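Local coordinates for protein F01G10.3, confirmed by transcript evidence (Caenorhabditis elegans, PDB 3K6J) that probably oxidises (3S)-3-hydroxyacyl-CoA with NAD+ as the dehydrogenase part of a multifunctional enzyme, and carries a bound zinc ion, at residues Q36-G44 / Y203-A213; G62-I71 / Q92-R100. All blocks are in the same frame, centred on the assembly; numbering follows the deposited sequence.

Contact 1 of 2, residues Q36-G44 / Y203-A213; sequences QWSLPNDRG and YGSHTSSQAIA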
ATOM      1  N   GLN A  36       0.245  17.003   9.892  1.00 26.66           N
ATOM      2  CA  GLN A  36       1.160  17.946  10.593  1.00 26.88           C
ATOM      3  C   GLN A  36       2.631  17.747  10.216  1.00 25.76           C
ATOM      4  O   GLN A  36       3.490  17.572  11.085  1.00 24.72           O
ATOM      5  CB  GLN A  36       0.971  17.871  12.116  1.00 26.56           C
ATOM      6  CG  GLN A  36      -0.347  18.494  12.587  1.00 30.69           C
ATOM      7  CD  GLN A  36      -0.723  18.095  14.021  1.00 33.97           C
ATOM      8  OE1 GLN A  36       0.103  18.114  14.928  1.00 36.60           O
ATOM      9  NE2 GLN A  36      -1.965  17.718  14.211  1.00 36.17           N
ATOM     10  N   TRP A  37       2.909  17.776   8.913  1.00 25.51           N
ATOM     11  CA  TRP A  37       4.216  17.344   8.386  1.00 24.88           C
ATOM     12  C   TRP A  37       5.317  18.356   8.638  1.00 25.34           C
ATOM     13  O   TRP A  37       5.065  19.557   8.729  1.00 25.98           O
ATOM     14  CB  TRP A  37       4.112  17.028   6.877  1.00 24.77           C
ATOM     15  CG  TRP A  37       3.692  18.188   6.048  1.00 22.73           C
ATOM     16  CD1 TRP A  37       2.433  18.499   5.658  1.00 20.80           C
ATOM     17  CD2 TRP A  37       4.555  19.204   5.505  1.00 19.85           C
ATOM     18  NE1 TRP A  37       2.443  19.657   4.908  1.00 22.20           N
ATOM     19  CE2 TRP A  37       3.740  20.109   4.809  1.00 20.27           C
ATOM     20  CE3 TRP A  37       5.941  19.429   5.555  1.00 19.21           C
ATOM     21  CZ2 TRP A  37       4.252  21.236   4.160  1.00 21.03           C
ATOM     22  CZ3 TRP A  37       6.454  20.558   4.912  1.00 22.96           C
ATOM     23  CH2 TRP A  37       5.605  21.446   4.223  1.00 19.58           C
ATOM     24  N   SER A  38       6.543  17.869   8.732  1.00 25.75           N
ATOM     25  CA  SER A  38       7.715  18.723   8.704  1.00 26.96           C
ATOM     26  C   SER A  38       8.863  18.098   7.920  1.00 27.39           C
ATOM     27  O   SER A  38       9.152  16.903   8.064  1.00 27.04           O
ATOM     28  CB  SER A  38       8.208  19.058  10.126  1.00 26.62           C
ATOM     29  OG  SER A  38       9.466  19.721  10.059  1.00 28.10           O
ATOM     30  N   LEU A  39       9.547  18.927   7.133  1.00 27.26           N
ATOM     31  CA  LEU A  39      10.775  18.496   6.466  1.00 27.56           C
ATOM     32  C   LEU A  39      11.914  18.510   7.490  1.00 28.45           C
ATOM     33  O   LEU A  39      11.755  19.069   8.568  1.00 27.81           O
ATOM     34  CB  LEU A  39      11.087  19.435   5.286  1.00 27.81           C
ATOM     35  CG  LEU A  39      10.255  19.325   4.017  1.00 25.94           C
ATOM     36  CD1 LEU A  39      10.534  20.512   3.113  1.00 24.58           C
ATOM     37  CD2 LEU A  39      10.638  18.027   3.316  1.00 22.22           C
ATOM     38  N   PRO A  40      13.058  17.884   7.170  1.00 29.52           N
ATOM     39  CA  PRO A  40      14.075  17.747   8.205  1.00 30.66           C
ATOM     40  C   PRO A  40      14.646  19.083   8.664  1.00 32.00           C
ATOM     41  O   PRO A  40      14.532  20.107   7.958  1.00 32.27           O
ATOM     42  CB  PRO A  40      15.195  16.956   7.509  1.00 30.88           C
ATOM     43  CG  PRO A  40      14.582  16.341   6.337  1.00 30.01           C
ATOM     44  CD  PRO A  40      13.478  17.254   5.909  1.00 29.33           C
ATOM     45  N   ASN A  41      15.253  19.045   9.848  1.00 32.50           N
ATOM     46  CA  ASN A  41      15.922  20.185  10.438  1.00 33.36           C
ATOM     47  C   ASN A  41      15.099  21.464  10.262  1.00 33.13           C
ATOM     48  O   ASN A  41      13.971  21.537  10.766  1.00 33.25           O
ATOM     49  CB  ASN A  41      17.373  20.294   9.917  1.00 33.42           C
ATOM     50  CG  ASN A  41      18.243  19.097  10.337  1.00 35.24           C
ATOM     51  OD1 ASN A  41      18.817  18.381   9.491  1.00 38.50           O
ATOM     52  ND2 ASN A  41      18.330  18.862  11.641  1.00 34.25           N
ATOM     53  N   ASP A  42      15.625  22.446   9.533  1.00 32.87           N
ATOM     54  CA  ASP A  42      14.940  23.731   9.437  1.00 32.64           C
ATOM     55  C   ASP A  42      14.371  24.068   8.044  1.00 33.16           C
ATOM     56  O   ASP A  42      14.035  25.238   7.748  1.00 33.10           O
ATOM     57  CB  ASP A  42      15.857  24.863   9.971  1.00 32.91           C
ATOM     58  CG  ASP A  42      15.071  26.081  10.435  1.00 32.16           C
ATOM     59  OD1 ASP A  42      14.124  25.935  11.242  1.00 31.51           O
ATOM     60  OD2 ASP A  42      15.372  27.181   9.960  1.00 35.82           O
ATOM     61  N   ARG A  43      14.206  23.036   7.211  1.00 32.51           N
ATOM     62  CA  ARG A  43      13.714  23.231   5.841  1.00 32.08           C
ATOM     63  C   ARG A  43      12.295  23.745   5.664  1.00 31.36           C
ATOM     64  O   ARG A  43      11.959  24.224   4.576  1.00 32.02           O
ATOM     65  CB  ARG A  43      13.921  21.969   4.989  1.00 31.62           C
ATOM     66  CG  ARG A  43      15.359  21.679   4.707  1.00 30.42           C
ATOM     67  CD  ARG A  43      15.533  20.239   4.293  1.00 32.10           C
ATOM     68  NE  ARG A  43      14.904  19.999   2.975  1.00 29.41           N
ATOM     69  CZ  ARG A  43      14.878  18.822   2.377  1.00 27.98           C
ATOM     70  NH1 ARG A  43      15.431  17.762   2.959  1.00 26.25           N
ATOM     71  NH2 ARG A  43      14.294  18.707   1.190  1.00 29.99           N
ATOM     72  N   GLY A  44      11.456  23.649   6.687  1.00 31.06           N
ATOM     73  CA  GLY A  44      10.037  24.060   6.527  1.00 30.60           C
ATOM     74  C   GLY A  44       9.023  23.021   7.003  1.00 31.15           C
ATOM     75  O   GLY A  44       9.329  21.833   7.076  1.00 31.63           O
ATOM     76  N   TYR A 203      10.435  13.159   0.094  1.00 19.82           N
ATOM     77  CA  TYR A 203      11.241  14.356  -0.164  1.00 19.40           C
ATOM     78  C   TYR A 203      12.659  13.982  -0.587  1.00 18.72           C
ATOM     79  O   TYR A 203      13.205  12.974  -0.150  1.00 18.23           O
ATOM     80  CB  TYR A 203      11.216  15.338   1.010  1.00 19.20           C
ATOM     81  CG  TYR A 203      11.769  14.794   2.289  1.00 20.32           C
ATOM     82  CD1 TYR A 203      13.150  14.782   2.550  1.00 21.93           C
ATOM     83  CD2 TYR A 203      10.908  14.342   3.287  1.00 20.36           C
ATOM     84  CE1 TYR A 203      13.645  14.270   3.794  1.00 23.30           C
ATOM     85  CE2 TYR A 203      11.375  13.853   4.503  1.00 19.19           C
ATOM     86  CZ  TYR A 203      12.709  13.809   4.758  1.00 22.58           C
ATOM     87  OH  TYR A 203      13.105  13.282   5.963  1.00 23.42           O
ATOM     88  N   GLY A 204      13.224  14.780  -1.485  1.00 18.98           N
ATOM     89  CA  GLY A 204      14.633  14.683  -1.783  1.00 19.11           C
ATOM     90  C   GLY A 204      15.400  15.637  -0.870  1.00 20.67           C
ATOM     91  O   GLY A 204      14.796  16.299   0.002  1.00 19.85           O
ATOM     92  N   SER A 205      16.715  15.743  -1.090  1.00 21.25           N
ATOM     93  CA  SER A 205      17.541  16.698  -0.345  1.00 22.70           C
ATOM     94  C   SER A 205      17.209  18.144  -0.640  1.00 23.47           C
ATOM     95  O   SER A 205      17.392  19.018   0.229  1.00 25.13           O
ATOM     96  CB  SER A 205      19.025  16.440  -0.568  1.00 22.90           C
ATOM     97  OG  SER A 205      19.320  16.306  -1.932  1.00 24.27           O
ATOM     98  N   HIS A 206      16.667  18.413  -1.821  1.00 22.62           N
ATOM     99  CA  HIS A 206      16.388  19.803  -2.197  0.60 22.78           C
ATOM    100  C   HIS A 206      14.904  20.149  -2.328  1.00 22.51           C
ATOM    101  O   HIS A 206      14.550  21.322  -2.441  1.00 22.71           O
ATOM    102  CB  HIS A 206      17.160  20.233  -3.461  0.60 22.47           C
ATOM    103  CG  HIS A 206      17.259  21.727  -3.627  0.60 22.02           C
ATOM    104  ND1 HIS A 206      17.850  22.545  -2.688  0.60 24.12           N
ATOM    105  CD2 HIS A 206      16.849  22.549  -4.622  0.60 20.85           C
ATOM    106  CE1 HIS A 206      17.803  23.801  -3.099  0.60 20.95           C
ATOM    107  NE2 HIS A 206      17.184  23.833  -4.259  0.60 18.69           N
ATOM    108  N   THR A 207      14.032  19.138  -2.269  1.00 23.11           N
ATOM    109  CA  THR A 207      12.579  19.357  -2.333  1.00 23.09           C
ATOM    110  C   THR A 207      12.169  20.477  -1.391  1.00 24.12           C
ATOM    111  O   THR A 207      12.513  20.431  -0.193  1.00 23.37           O
ATOM    112  CB  THR A 207      11.779  18.107  -1.929  1.00 22.70           C
ATOM    113  OG1 THR A 207      12.145  16.998  -2.757  1.00 22.90           O
ATOM    114  CG2 THR A 207      10.268  18.376  -2.100  1.00 21.59           C
ATOM    115  N   SER A 208      11.449  21.455  -1.937  1.00 24.75           N
ATOM    116  CA  SER A 208      10.987  22.621  -1.184  1.00 27.01           C
ATOM    117  C   SER A 208       9.685  22.397  -0.392  1.00 28.04           C
ATOM    118  O   SER A 208       8.847  21.535  -0.757  1.00 27.51           O
ATOM    119  CB  SER A 208      10.755  23.800  -2.121  1.00 26.59           C
ATOM    120  OG  SER A 208       9.571  23.595  -2.878  1.00 29.94           O
ATOM    121  N   SER A 209       9.503  23.228   0.646  1.00 27.86           N
ATOM    122  CA  SER A 209       8.289  23.204   1.476  1.00 28.57           C
ATOM    123  C   SER A 209       7.050  23.435   0.629  1.00 28.58           C
ATOM    124  O   SER A 209       6.024  22.804   0.863  1.00 29.14           O
ATOM    125  CB  SER A 209       8.376  24.215   2.635  1.00 28.39           C
ATOM    126  OG  SER A 209       8.343  25.551   2.162  1.00 27.73           O
ATOM    127  N   GLN A 210       7.159  24.299  -0.381  1.00 28.72           N
ATOM    128  CA  GLN A 210       6.059  24.533  -1.301  1.00 29.18           C
ATOM    129  C   GLN A 210       5.689  23.292  -2.070  1.00 28.21           C
ATOM    130  O   GLN A 210       4.514  22.953  -2.176  1.00 29.01           O
ATOM    131  CB  GLN A 210       6.388  25.603  -2.336  1.00 30.10           C
ATOM    132  CG  GLN A 210       6.281  26.989  -1.850  1.00 34.24           C
ATOM    133  CD  GLN A 210       7.613  27.635  -1.847  1.00 39.68           C
ATOM    134  OE1 GLN A 210       8.637  26.985  -1.560  1.00 41.22           O
ATOM    135  NE2 GLN A 210       7.638  28.925  -2.195  1.00 41.04           N
ATOM    136  N   ALA A 211       6.685  22.637  -2.647  1.00 27.12           N
ATOM    137  CA  ALA A 211       6.439  21.397  -3.364  1.00 26.20           C
ATOM    138  C   ALA A 211       5.721  20.427  -2.428  1.00 24.84           C
ATOM    139  O   ALA A 211       4.746  19.837  -2.811  1.00 25.26           O
ATOM    140  CB  ALA A 211       7.753  20.797  -3.907  1.00 25.42           C
ATOM    141  N   ILE A 212       6.195  20.297  -1.197  1.00 24.86           N
ATOM    142  CA  ILE A 212       5.569  19.417  -0.217  1.00 24.60           C
ATOM    143  C   ILE A 212       4.114  19.806   0.078  1.00 24.58           C
ATOM    144  O   ILE A 212       3.206  18.951  -0.010  1.00 25.08           O
ATOM    145  CB  ILE A 212       6.387  19.332   1.082  1.00 24.64           C
ATOM    146  CG1 ILE A 212       7.778  18.743   0.808  1.00 25.06           C
ATOM    147  CG2 ILE A 212       5.653  18.482   2.128  1.00 23.52           C
ATOM    148  CD1 ILE A 212       7.778  17.384   0.084  1.00 24.01           C
ATOM    149  N   ALA A 213       3.880  21.086   0.366  1.00 24.11           N
ATOM    150  CA  ALA A 213       2.512  21.566   0.681  1.00 24.79           C
ATOM    151  C   ALA A 213       1.581  21.398  -0.504  1.00 24.23           C
ATOM    152  O   ALA A 213       0.431  20.998  -0.344  1.00 25.00           O
ATOM    153  CB  ALA A 213       2.528  23.049   1.162  1.00 24.22           C
TER
HETATM  154  O   HOH W   1      12.300  24.690   1.784  1.00 27.82           O
HETATM  155  O   HOH W   2      16.725  15.413   2.700  1.00 38.77           O
HETATM  156  O   HOH W   3      14.014  22.002   1.294  1.00 41.11           O

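Contact 2 of 2, residues G62-I71 / Q92-R100; sequences GGTMGKAMAI and QELEVMYAR. With PO4 (phosphate ion), chain E; PO4 (phosphate ion), chain D.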
ATOM      1  N   GLY A  62       1.324   5.848 -19.720  1.00 24.78           N
ATOM      2  CA  GLY A  62       0.048   5.117 -19.701  1.00 24.22           C
ATOM      3  C   GLY A  62       0.075   3.669 -19.217  1.00 24.81           C
ATOM      4  O   GLY A  62      -0.804   2.857 -19.566  1.00 24.71           O
ATOM      5  N   GLY A  63       1.088   3.327 -18.430  1.00 25.17           N
ATOM      6  CA  GLY A  63       1.095   2.076 -17.664  1.00 25.02           C
ATOM      7  C   GLY A  63       0.031   2.027 -16.562  1.00 25.56           C
ATOM      8  O   GLY A  63      -0.786   2.934 -16.407  1.00 25.63           O
ATOM      9  N   THR A  64       0.057   0.957 -15.793  1.00 25.59           N
ATOM     10  CA  THR A  64      -0.950   0.681 -14.767  1.00 26.69           C
ATOM     11  C   THR A  64      -1.074   1.800 -13.728  1.00 25.19           C
ATOM     12  O   THR A  64      -2.178   2.230 -13.435  1.00 25.26           O
ATOM     13  CB  THR A  64      -0.606  -0.664 -14.049  1.00 26.98           C
ATOM     14  OG1 THR A  64      -0.605  -1.724 -15.019  1.00 28.50           O
ATOM     15  CG2 THR A  64      -1.608  -0.995 -12.954  1.00 27.64           C
ATOM     16  N   MET A  65       0.026   2.216 -13.142  1.00 24.70           N
ATOM     17  CA  MET A  65       0.069   3.343 -12.217  1.00 24.15           C
ATOM     18  C   MET A  65      -0.248   4.666 -12.810  1.00 23.69           C
ATOM     19  O   MET A  65      -0.864   5.453 -12.209  1.00 23.89           O
ATOM     20  CB  MET A  65       1.386   3.428 -11.465  1.00 24.41           C
ATOM     21  CG  MET A  65       1.495   2.481 -10.328  1.00 25.29           C
ATOM     22  SD  MET A  65       0.289   2.712  -9.054  1.00 27.20           S
ATOM     23  CE  MET A  65      -0.273   1.122  -8.984  1.00 25.87           C
ATOM     24  N   GLY A  66       0.239   4.910 -13.994  1.00 22.78           N
ATOM     25  CA  GLY A  66      -0.126   6.121 -14.716  1.00 21.90           C
ATOM     26  C   GLY A  66      -1.641   6.230 -14.864  1.00 21.86           C
ATOM     27  O   GLY A  66      -2.243   7.273 -14.537  1.00 20.17           O
ATOM     28  N   LYS A  67      -2.261   5.153 -15.364  1.00 21.78           N
ATOM     29  CA  LYS A  67      -3.711   5.119 -15.550  1.00 22.63           C
ATOM     30  C   LYS A  67      -4.405   5.251 -14.171  1.00 22.17           C
ATOM     31  O   LYS A  67      -5.340   6.014 -14.014  1.00 21.90           O
ATOM     32  CB  LYS A  67      -4.134   3.824 -16.253  1.00 23.38           C
ATOM     33  CG  LYS A  67      -3.828   3.780 -17.760  1.00 25.34           C
ATOM     34  CD  LYS A  67      -4.596   2.664 -18.476  1.00 27.66           C
ATOM     35  CE  LYS A  67      -4.028   1.260 -18.108  1.00 31.19           C
ATOM     36  NZ  LYS A  67      -2.702   0.946 -18.751  1.00 28.82           N
ATOM     37  N   ALA A  68      -3.913   4.534 -13.163  1.00 22.08           N
ATOM     38  CA  ALA A  68      -4.561   4.573 -11.853  1.00 22.55           C
ATOM     39  C   ALA A  68      -4.502   5.978 -11.231  1.00 22.41           C
ATOM     40  O   ALA A  68      -5.497   6.456 -10.704  1.00 23.17           O
ATOM     41  CB  ALA A  68      -4.000   3.500 -10.925  1.00 22.45           C
ATOM     42  N   MET A  69      -3.363   6.658 -11.336  1.00 21.78           N
ATOM     43  CA  MET A  69      -3.273   8.020 -10.835  1.00 21.68           C
ATOM     44  C   MET A  69      -4.176   8.974 -11.593  1.00 20.85           C
ATOM     45  O   MET A  69      -4.830   9.810 -10.987  1.00 20.47           O
ATOM     46  CB  MET A  69      -1.834   8.557 -10.824  1.00 21.16           C
ATOM     47  CG  MET A  69      -0.909   7.881  -9.814  1.00 23.87           C
ATOM     48  SD  MET A  69       0.702   8.708  -9.744  1.00 24.51           S
ATOM     49  CE  MET A  69       1.453   8.170 -11.296  1.00 22.94           C
ATOM     50  N   ALA A  70      -4.210   8.864 -12.909  1.00 20.63           N
ATOM     51  CA  ALA A  70      -5.060   9.762 -13.694  1.00 21.01           C
ATOM     52  C   ALA A  70      -6.544   9.609 -13.390  1.00 21.29           C
ATOM     53  O   ALA A  70      -7.288  10.579 -13.427  1.00 21.20           O
ATOM     54  CB  ALA A  70      -4.789   9.604 -15.219  1.00 20.81           C
ATOM     55  N   ILE A  71      -6.964   8.378 -13.127  1.00 21.95           N
ATOM     56  CA  ILE A  71      -8.324   8.066 -12.709  1.00 22.34           C
ATOM     57  C   ILE A  71      -8.659   8.789 -11.393  1.00 22.73           C
ATOM     58  O   ILE A  71      -9.701   9.447 -11.283  1.00 22.94           O
ATOM     59  CB  ILE A  71      -8.514   6.537 -12.579  1.00 22.56           C
ATOM     60  CG1 ILE A  71      -8.623   5.885 -13.964  1.00 22.85           C
ATOM     61  CG2 ILE A  71      -9.740   6.197 -11.711  1.00 22.82           C
ATOM     62  CD1 ILE A  71      -8.769   4.360 -13.889  1.00 22.75           C
ATOM     63  N   GLN A  92      -7.967   2.030 -25.077  1.00 34.71           N
ATOM     64  CA  GLN A  92      -8.280   0.602 -25.023  1.00 35.13           C
ATOM     65  C   GLN A  92      -7.924   0.005 -23.661  1.00 34.79           C
ATOM     66  O   GLN A  92      -8.735  -0.686 -23.050  1.00 35.28           O
ATOM     67  CB  GLN A  92      -7.620  -0.163 -26.197  1.00 35.09           C
ATOM     68  CG  GLN A  92      -8.301   0.189 -27.572  1.00 37.89           C
ATOM     69  CD  GLN A  92      -7.531  -0.218 -28.862  1.00 41.31           C
ATOM     70  OE1 GLN A  92      -8.003   0.052 -29.983  1.00 42.80           O
ATOM     71  NE2 GLN A  92      -6.366  -0.854 -28.712  1.00 40.77           N
ATOM     72  N   GLU A  93      -6.716   0.274 -23.182  1.00 34.11           N
ATOM     73  CA  GLU A  93      -6.280  -0.245 -21.901  1.00 33.60           C
ATOM     74  C   GLU A  93      -7.141   0.288 -20.744  1.00 32.81           C
ATOM     75  O   GLU A  93      -7.462  -0.436 -19.792  1.00 31.78           O
ATOM     76  CB  GLU A  93      -4.801   0.046 -21.695  1.00 33.59           C
ATOM     77  CG  GLU A  93      -3.949  -0.805 -22.634  1.00 35.94           C
ATOM     78  CD  GLU A  93      -2.501  -0.835 -22.265  1.00 35.72           C
ATOM     79  OE1 GLU A  93      -1.696  -1.303 -23.084  1.00 37.31           O
ATOM     80  OE2 GLU A  93      -2.158  -0.397 -21.160  1.00 37.09           O
ATOM     81  N   LEU A  94      -7.539   1.544 -20.863  1.00 31.82           N
ATOM     82  CA  LEU A  94      -8.372   2.174 -19.864  1.00 32.07           C
ATOM     83  C   LEU A  94      -9.750   1.505 -19.794  1.00 31.94           C
ATOM     84  O   LEU A  94     -10.318   1.372 -18.709  1.00 31.92           O
ATOM     85  CB  LEU A  94      -8.497   3.657 -20.182  1.00 31.67           C
ATOM     86  CG  LEU A  94      -9.070   4.540 -19.092  1.00 33.41           C
ATOM     87  CD1 LEU A  94      -8.096   4.704 -17.884  1.00 30.83           C
ATOM     88  CD2 LEU A  94      -9.380   5.875 -19.746  1.00 33.83           C
ATOM     89  N   GLU A  95     -10.269   1.069 -20.944  1.00 31.63           N
ATOM     90  CA  GLU A  95     -11.556   0.371 -20.977  1.00 32.09           C
ATOM     91  C   GLU A  95     -11.454  -0.955 -20.247  1.00 30.58           C
ATOM     92  O   GLU A  95     -12.374  -1.297 -19.521  1.00 30.26           O
ATOM     93  CB  GLU A  95     -12.106   0.158 -22.410  1.00 32.90           C
ATOM     94  CG  GLU A  95     -12.634   1.428 -23.114  1.00 37.66           C
ATOM     95  CD  GLU A  95     -13.645   2.210 -22.280  1.00 44.42           C
ATOM     96  OE1 GLU A  95     -14.641   1.598 -21.816  1.00 47.46           O
ATOM     97  OE2 GLU A  95     -13.457   3.443 -22.096  1.00 47.33           O
ATOM     98  N   VAL A  96     -10.354  -1.689 -20.440  1.00 29.07           N
ATOM     99  CA  VAL A  96     -10.165  -2.961 -19.744  1.00 28.60           C
ATOM    100  C   VAL A  96     -10.109  -2.675 -18.233  1.00 28.60           C
ATOM    101  O   VAL A  96     -10.690  -3.398 -17.426  1.00 28.81           O
ATOM    102  CB  VAL A  96      -8.864  -3.715 -20.188  1.00 28.54           C
ATOM    103  CG1 VAL A  96      -8.501  -4.815 -19.209  1.00 27.63           C
ATOM    104  CG2 VAL A  96      -8.985  -4.311 -21.587  1.00 28.11           C
ATOM    105  N   MET A  97      -9.415  -1.605 -17.858  1.00 28.24           N
ATOM    106  CA  MET A  97      -9.285  -1.233 -16.458  1.00 27.41           C
ATOM    107  C   MET A  97     -10.639  -0.868 -15.831  1.00 26.68           C
ATOM    108  O   MET A  97     -10.941  -1.320 -14.738  1.00 26.00           O
ATOM    109  CB  MET A  97      -8.297  -0.091 -16.296  1.00 27.21           C
ATOM    110  CG  MET A  97      -8.151   0.391 -14.855  1.00 28.12           C
ATOM    111  SD  MET A  97      -6.756   1.520 -14.693  1.00 30.64           S
ATOM    112  CE  MET A  97      -5.404   0.324 -14.512  1.00 28.83           C
ATOM    113  N   TYR A  98     -11.418  -0.041 -16.520  1.00 26.66           N
ATOM    114  CA  TYR A  98     -12.751   0.338 -16.078  1.00 27.53           C
ATOM    115  C   TYR A  98     -13.622  -0.872 -15.816  1.00 28.22           C
ATOM    116  O   TYR A  98     -14.309  -0.910 -14.800  1.00 28.82           O
ATOM    117  CB  TYR A  98     -13.459   1.185 -17.121  1.00 27.33           C
ATOM    118  CG  TYR A  98     -12.979   2.600 -17.205  1.00 28.22           C
ATOM    119  CD1 TYR A  98     -12.317   3.202 -16.126  1.00 27.86           C
ATOM    120  CD2 TYR A  98     -13.192   3.351 -18.358  1.00 25.70           C
ATOM    121  CE1 TYR A  98     -11.868   4.523 -16.208  1.00 27.53           C
ATOM    122  CE2 TYR A  98     -12.765   4.663 -18.449  1.00 26.97           C
ATOM    123  CZ  TYR A  98     -12.099   5.252 -17.362  1.00 29.03           C
ATOM    124  OH  TYR A  98     -11.655   6.564 -17.444  1.00 28.43           O
ATOM    125  N   ALA A  99     -13.570  -1.849 -16.730  1.00 28.61           N
ATOM    126  CA  ALA A  99     -14.392  -3.066 -16.654  1.00 29.13           C
ATOM    127  C   ALA A  99     -13.977  -3.954 -15.493  1.00 29.03           C
ATOM    128  O   ALA A  99     -14.821  -4.531 -14.814  1.00 29.77           O
ATOM    129  CB  ALA A  99     -14.308  -3.870 -17.976  1.00 29.01           C
ATOM    130  N   ARG A 100     -12.674  -4.085 -15.290  1.00 28.60           N
ATOM    131  CA  ARG A 100     -12.148  -4.849 -14.176  1.00 27.94           C
ATOM    132  C   ARG A 100     -12.518  -4.195 -12.826  1.00 26.69           C
ATOM    133  O   ARG A 100     -12.876  -4.884 -11.874  1.00 26.54           O
ATOM    134  CB  ARG A 100     -10.645  -5.005 -14.338  1.00 28.58           C
ATOM    135  CG  ARG A 100      -9.964  -5.699 -13.172  1.00 32.49           C
ATOM    136  CD  ARG A 100      -8.503  -6.003 -13.462  1.00 38.30           C
ATOM    137  NE  ARG A 100      -7.767  -6.245 -12.219  1.00 44.84           N
ATOM    138  CZ  ARG A 100      -7.810  -7.374 -11.500  1.00 48.55           C
ATOM    139  NH1 ARG A 100      -8.568  -8.403 -11.890  1.00 50.69           N
ATOM    140  NH2 ARG A 100      -7.087  -7.478 -10.379  1.00 49.37           N
TER
HETATM  141  P   PO4 E 503       2.654  -1.864 -15.736  1.00 86.90           P
HETATM  142  O1  PO4 E 503       2.164  -2.235 -14.350  1.00 87.23           O
HETATM  143  O2  PO4 E 503       3.657  -2.909 -16.169  1.00 87.13           O
HETATM  144  O3  PO4 E 503       1.501  -1.860 -16.709  1.00 87.01           O
HETATM  145  O4  PO4 E 503       3.287  -0.491 -15.726  1.00 86.18           O
HETATM  146  P   PO4 D 502      -6.449  -2.399 -11.380  1.00107.71           P
HETATM  147  O1  PO4 D 502      -6.683  -3.211 -10.126  1.00107.29           O
HETATM  148  O2  PO4 D 502      -4.970  -2.317 -11.668  1.00107.08           O
HETATM  149  O3  PO4 D 502      -7.156  -3.041 -12.555  1.00107.61           O
HETATM  150  O4  PO4 D 502      -6.974  -1.000 -11.157  1.00107.77           O

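Contact 1 of 2, residues Q36-G44 / Y203-A213
Arg43 reaches across to the turn at Gly204-Thr207 and grips it with one end of its guanidinium. NH2 donates to Gly204 O at 2.7 Å and to Thr207 O at 2.8 Å. Both acceptors lie close to the guanidinium plane. The Thr207 bond uses a lone pair in the carbonyl plane; the Gly204 bond comes in tilted out of its carbonyl plane. NH1 adds a weak bond to Gly204 O. Ser205 O sits over the centre of one guanidinium face, without a hydrogen bond. The arginine chain is bent at chi3 (68°), which turns the head back toward the turn. Together with the two NH2 bonds, a water between Arg43 NE and Thr207 O limits rotation of the head. Another water links Arg43 O to Ser209 N, the latter bond being weak.

Pro40 CD sits over a face of the Tyr203 ring in a CH-pi contact, 4.0 Å from the centroid; Pro40 CG comes to 3.4 Å from CE1 of Tyr203. Leu39 packs on the same tyrosine, its CD2 3.6 Å from Tyr203 CG, and its CD1 rests by the backbone at Thr207-Ser209. Trp37 closes the other end. Its CG stands between the backbone N and the carbonyl carbon (chi1 61°), and the indole lies against helix 209-213. Ile212 CG2 is centred over the six-membered ring, 3.4 Å from its centroid and 3° off the normal, a CH-pi contact. Ala213 CB touches Trp37 CZ2 at 3.9 Å. Leu228 of strand 225-229 also packs on Trp37, Leu39, Tyr203 and Ile212.

Ser208 is the N-cap of the helix, its OG accepting from Ala211 N. The irregular segment, with a type II' turn at Pro40-Arg43, thus covers a strand-to-helix connection beside the sheet edge of the Rossmann-type domain.

Contact 2 of 2, residues G62-I71 / Q92-R100
Two bends, at chi3 (-72°) and chi4 (-74°), curl the Lys67 chain so that NZ meets both Glu93 and the glycine turn just before its own helix. Glu93 extends beyond CG and stands roughly perpendicular to the lysine. NZ forms a salt bridge with Glu93 OE2 at 2.8 Å, the nitrogen lying almost in line with the C-O bond. Lys67 NZ also donates to Gly62 O at 2.8 Å, tilted from that carbonyl plane. One ammonium thus ties the glycine-rich turn to helix 92-100.

This turn and helix 64-71 carry Gly63 and Gly66 of a GxGxxG pattern, consistent with the dinucleotide-binding turn of a Rossmann fold. Gly63 is the N-cap, and Thr64 N donates to a phosphate ion, probably from the crystallisation liquor.

The axes of the two short segments cross at -68°, 11.0 Å apart at their closest, so long side chains fill the interface. Met97 runs out extended as far as SD and then bends, which lays SD 3.6 Å from Ile71 CD1 and turns CE to Thr64 O. Ile71 CD1 also touches Leu94 CD1. Tyr98 CE1 lies 3.9 Å from Ile71 CD1. Tyr98 OH is hydrogen-bonded to Asn116.

How the contacts relate
From the N terminus the chain passes helix 22-29 and enters the loop holding residues 36-44. It then runs through strand 56-60 into the glycine-rich turn and helix 64-75. Strand 79-83 leads to helix 87-103, where contact 2 closes a short loop. The chain goes on through further strands up to 198-202 before residues 203-213 return to 36-44 and close contact 1. Contact 2 is therefore nested inside the long loop of contact 1. The two do not touch; their centres are about 31 Å apart. Contact 2 joins two helices of the Rossmann-type, probably NAD-binding domain, while contact 1 ties the N-terminal segment to the start of helix 209-221.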